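GDSL-like protein (Collinsella aerofaciens ATCC 25986, PDB 7BXD) probably hydrolyses acyl ester bonds, as an acyl-hydrolase of the GDSL-like family within the SGNH hydrolase clan. Local coordinates at residues A[53-58]-A[65-70]. Residues are numbered along the deposited sequence; the frame is centred on the assembly and turned at random.
Sequences SWTSHL and AVVENF
Val67 meets Thr55 and Leu58 with its two methyl groups. CG1 lies 3.6 Å from Thr55 O and also packs on Thr55 CB, while CG2 comes within 4.2 Å of Leu58 CB; a beta-branched residue suits a strand, and here its two methyls can reach Thr55 and Leu58 separately. Two residues on, Asn69 points to the same side, its CG anti to the backbone N (chi1 -172°), which carries the amide toward Thr55. There ND2 donates to Thr55 OG1 over 2.9 Å, with the hydroxyl 19° out of the amide plane and the two side chains crossing at about a right angle. ND2 also bonds Thr39 O, and OD1 accepts from Gly71 N, so both ends of the amide are held. Ser53 OG accepts from Thr55 N, a capping bond at the turn leading into the helix, and itself bonds Thr39 O. Thr55 CG2 sits 3.7 Å above the Trp54 ring plane, offset toward the rim. With Thr55 cut back to alanine, Asn69 ND2 would probably keep Thr39 O but lose its hydroxyl, and the ring this methyl contact. Helix 55-61 thus packs on edge strand 66-71, completing a beta-alpha-beta crossover from adjacent, parallel strand 30-35 in the SGNH alpha/beta fold, with Leu58 reaching on to helix 223-240.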
loop_
_atom_site.group_PDB
_atom_site.type_symbol
_atom_site.label_atom_id
_atom_site.label_comp_id
_atom_site.label_asym_id
_atom_site.label_seq_id
_atom_site.Cartn_x
_atom_site.Cartn_y
_atom_site.Cartn_z
ATOM N N SER A 53 7.937 -5.420 -10.013
ATOM C CA SER A 53 7.270 -5.224 -8.732
ATOM C C SER A 53 7.366 -6.490 -7.880
ATOM O O SER A 53 7.571 -7.605 -8.380
ATOM C CB SER A 53 5.794 -4.926 -8.975
ATOM O OG SER A 53 5.114 -4.834 -7.724
ATOM N N TRP A 54 7.188 -6.310 -6.566
ATOM C CA TRP A 54 7.038 -7.461 -5.680
ATOM C C TRP A 54 5.935 -8.391 -6.154
ATOM O O TRP A 54 5.992 -9.606 -5.887
ATOM C CB TRP A 54 6.791 -6.992 -4.244
ATOM C CG TRP A 54 5.598 -6.110 -4.051
ATOM C CD1 TRP A 54 5.584 -4.731 -4.105
ATOM C CD2 TRP A 54 4.248 -6.508 -3.745
ATOM N NE1 TRP A 54 4.317 -4.262 -3.839
ATOM C CE2 TRP A 54 3.476 -5.326 -3.616
ATOM C CE3 TRP A 54 3.617 -7.752 -3.541
ATOM C CZ2 TRP A 54 2.126 -5.353 -3.276
ATOM C CZ3 TRP A 54 2.268 -7.773 -3.193
ATOM C CH2 TRP A 54 1.539 -6.584 -3.077
ATOM N N THR A 55 4.905 -7.861 -6.848
ATOM C CA THR A 55 3.807 -8.725 -7.293
ATOM C C THR A 55 4.296 -9.811 -8.241
ATOM O O THR A 55 3.690 -10.891 -8.319
ATOM C CB THR A 55 2.720 -7.909 -8.006
ATOM O OG1 THR A 55 3.252 -7.215 -9.145
ATOM C CG2 THR A 55 2.105 -6.877 -7.054
ATOM N N SER A 56 5.372 -9.544 -8.978
ATOM C CA SER A 56 5.875 -10.509 -9.965
ATOM C C SER A 56 6.598 -11.681 -9.316
ATOM O O SER A 56 6.798 -12.715 -9.976
ATOM C CB SER A 56 6.817 -9.819 -10.961
ATOM O OG SER A 56 8.054 -9.475 -10.348
ATOM N N HIS A 57 7.011 -11.538 -8.055
ATOM C CA HIS A 57 7.705 -12.594 -7.329
ATOM C C HIS A 57 6.774 -13.363 -6.402
ATOM O O HIS A 57 7.096 -14.482 -5.993
ATOM C CB HIS A 57 8.815 -11.979 -6.456
ATOM C CG HIS A 57 9.864 -11.248 -7.224
ATOM N ND1 HIS A 57 10.952 -11.888 -7.767
ATOM C CD2 HIS A 57 10.007 -9.931 -7.513
ATOM C CE1 HIS A 57 11.709 -10.998 -8.385
ATOM N NE2 HIS A 57 11.163 -9.801 -8.239
ATOM N N LEU A 58 5.656 -12.768 -6.014
ATOM C CA LEU A 58 4.906 -13.273 -4.876
ATOM C C LEU A 58 4.268 -14.631 -5.177
ATOM O O LEU A 58 4.208 -15.500 -4.296
ATOM C CB LEU A 58 3.838 -12.244 -4.490
ATOM C CG LEU A 58 3.000 -12.670 -3.297
ATOM C CD1 LEU A 58 3.826 -12.851 -2.010
ATOM C CD2 LEU A 58 1.881 -11.650 -3.080
ATOM N N ALA A 65 0.257 -19.159 -6.325
ATOM C CA ALA A 65 -0.844 -18.202 -6.391
ATOM C C ALA A 65 -0.755 -17.370 -7.670
ATOM O O ALA A 65 0.332 -17.096 -8.195
ATOM C CB ALA A 65 -0.779 -17.260 -5.192
ATOM N N VAL A 66 -1.918 -16.953 -8.167
ATOM C CA VAL A 66 -1.995 -16.052 -9.308
ATOM C C VAL A 66 -2.113 -14.647 -8.747
ATOM O O VAL A 66 -3.007 -14.374 -7.943
ATOM C CB VAL A 66 -3.193 -16.401 -10.200
ATOM C CG1 VAL A 66 -3.373 -15.355 -11.308
ATOM C CG2 VAL A 66 -3.007 -17.783 -10.788
ATOM N N VAL A 67 -1.211 -13.759 -9.132
ATOM C CA VAL A 67 -1.128 -12.441 -8.514
ATOM C C VAL A 67 -1.437 -11.390 -9.569
ATOM O O VAL A 67 -0.833 -11.395 -10.651
ATOM C CB VAL A 67 0.241 -12.212 -7.852
ATOM C CG1 VAL A 67 0.261 -10.846 -7.162
ATOM C CG2 VAL A 67 0.529 -13.314 -6.828
ATOM N N GLU A 68 -2.396 -10.512 -9.271
ATOM C CA GLU A 68 -2.796 -9.441 -10.168
ATOM C C GLU A 68 -2.310 -8.101 -9.623
ATOM O O GLU A 68 -2.467 -7.804 -8.433
ATOM C CB GLU A 68 -4.325 -9.383 -10.288
ATOM C CG GLU A 68 -4.966 -10.716 -10.642
ATOM C CD GLU A 68 -6.464 -10.666 -10.670
ATOM O OE1 GLU A 68 -7.041 -10.025 -9.768
ATOM O OE2 GLU A 68 -7.060 -11.301 -11.581
ATOM N N ASN A 69 -1.760 -7.267 -10.500
ATOM C CA ASN A 69 -1.197 -5.970 -10.127
ATOM C C ASN A 69 -2.188 -4.864 -10.499
ATOM O O ASN A 69 -2.370 -4.565 -11.682
ATOM C CB ASN A 69 0.136 -5.779 -10.846
ATOM C CG ASN A 69 0.870 -4.540 -10.373
ATOM O OD1 ASN A 69 0.301 -3.441 -10.349
ATOM N ND2 ASN A 69 2.135 -4.694 -10.003
ATOM N N PHE A 70 -2.783 -4.228 -9.488
ATOM C CA PHE A 70 -3.601 -3.032 -9.661
ATOM C C PHE A 70 -2.946 -1.867 -8.911
ATOM O O PHE A 70 -3.555 -1.197 -8.070
ATOM C CB PHE A 70 -5.056 -3.273 -9.225
ATOM C CG PHE A 70 -5.823 -4.151 -10.177
ATOM C CD1 PHE A 70 -6.513 -3.596 -11.244
ATOM C CD2 PHE A 70 -5.827 -5.542 -10.035
ATOM C CE1 PHE A 70 -7.220 -4.425 -12.132
ATOM C CE2 PHE A 70 -6.543 -6.359 -10.921
ATOM C CZ PHE A 70 -7.256 -5.786 -11.952
#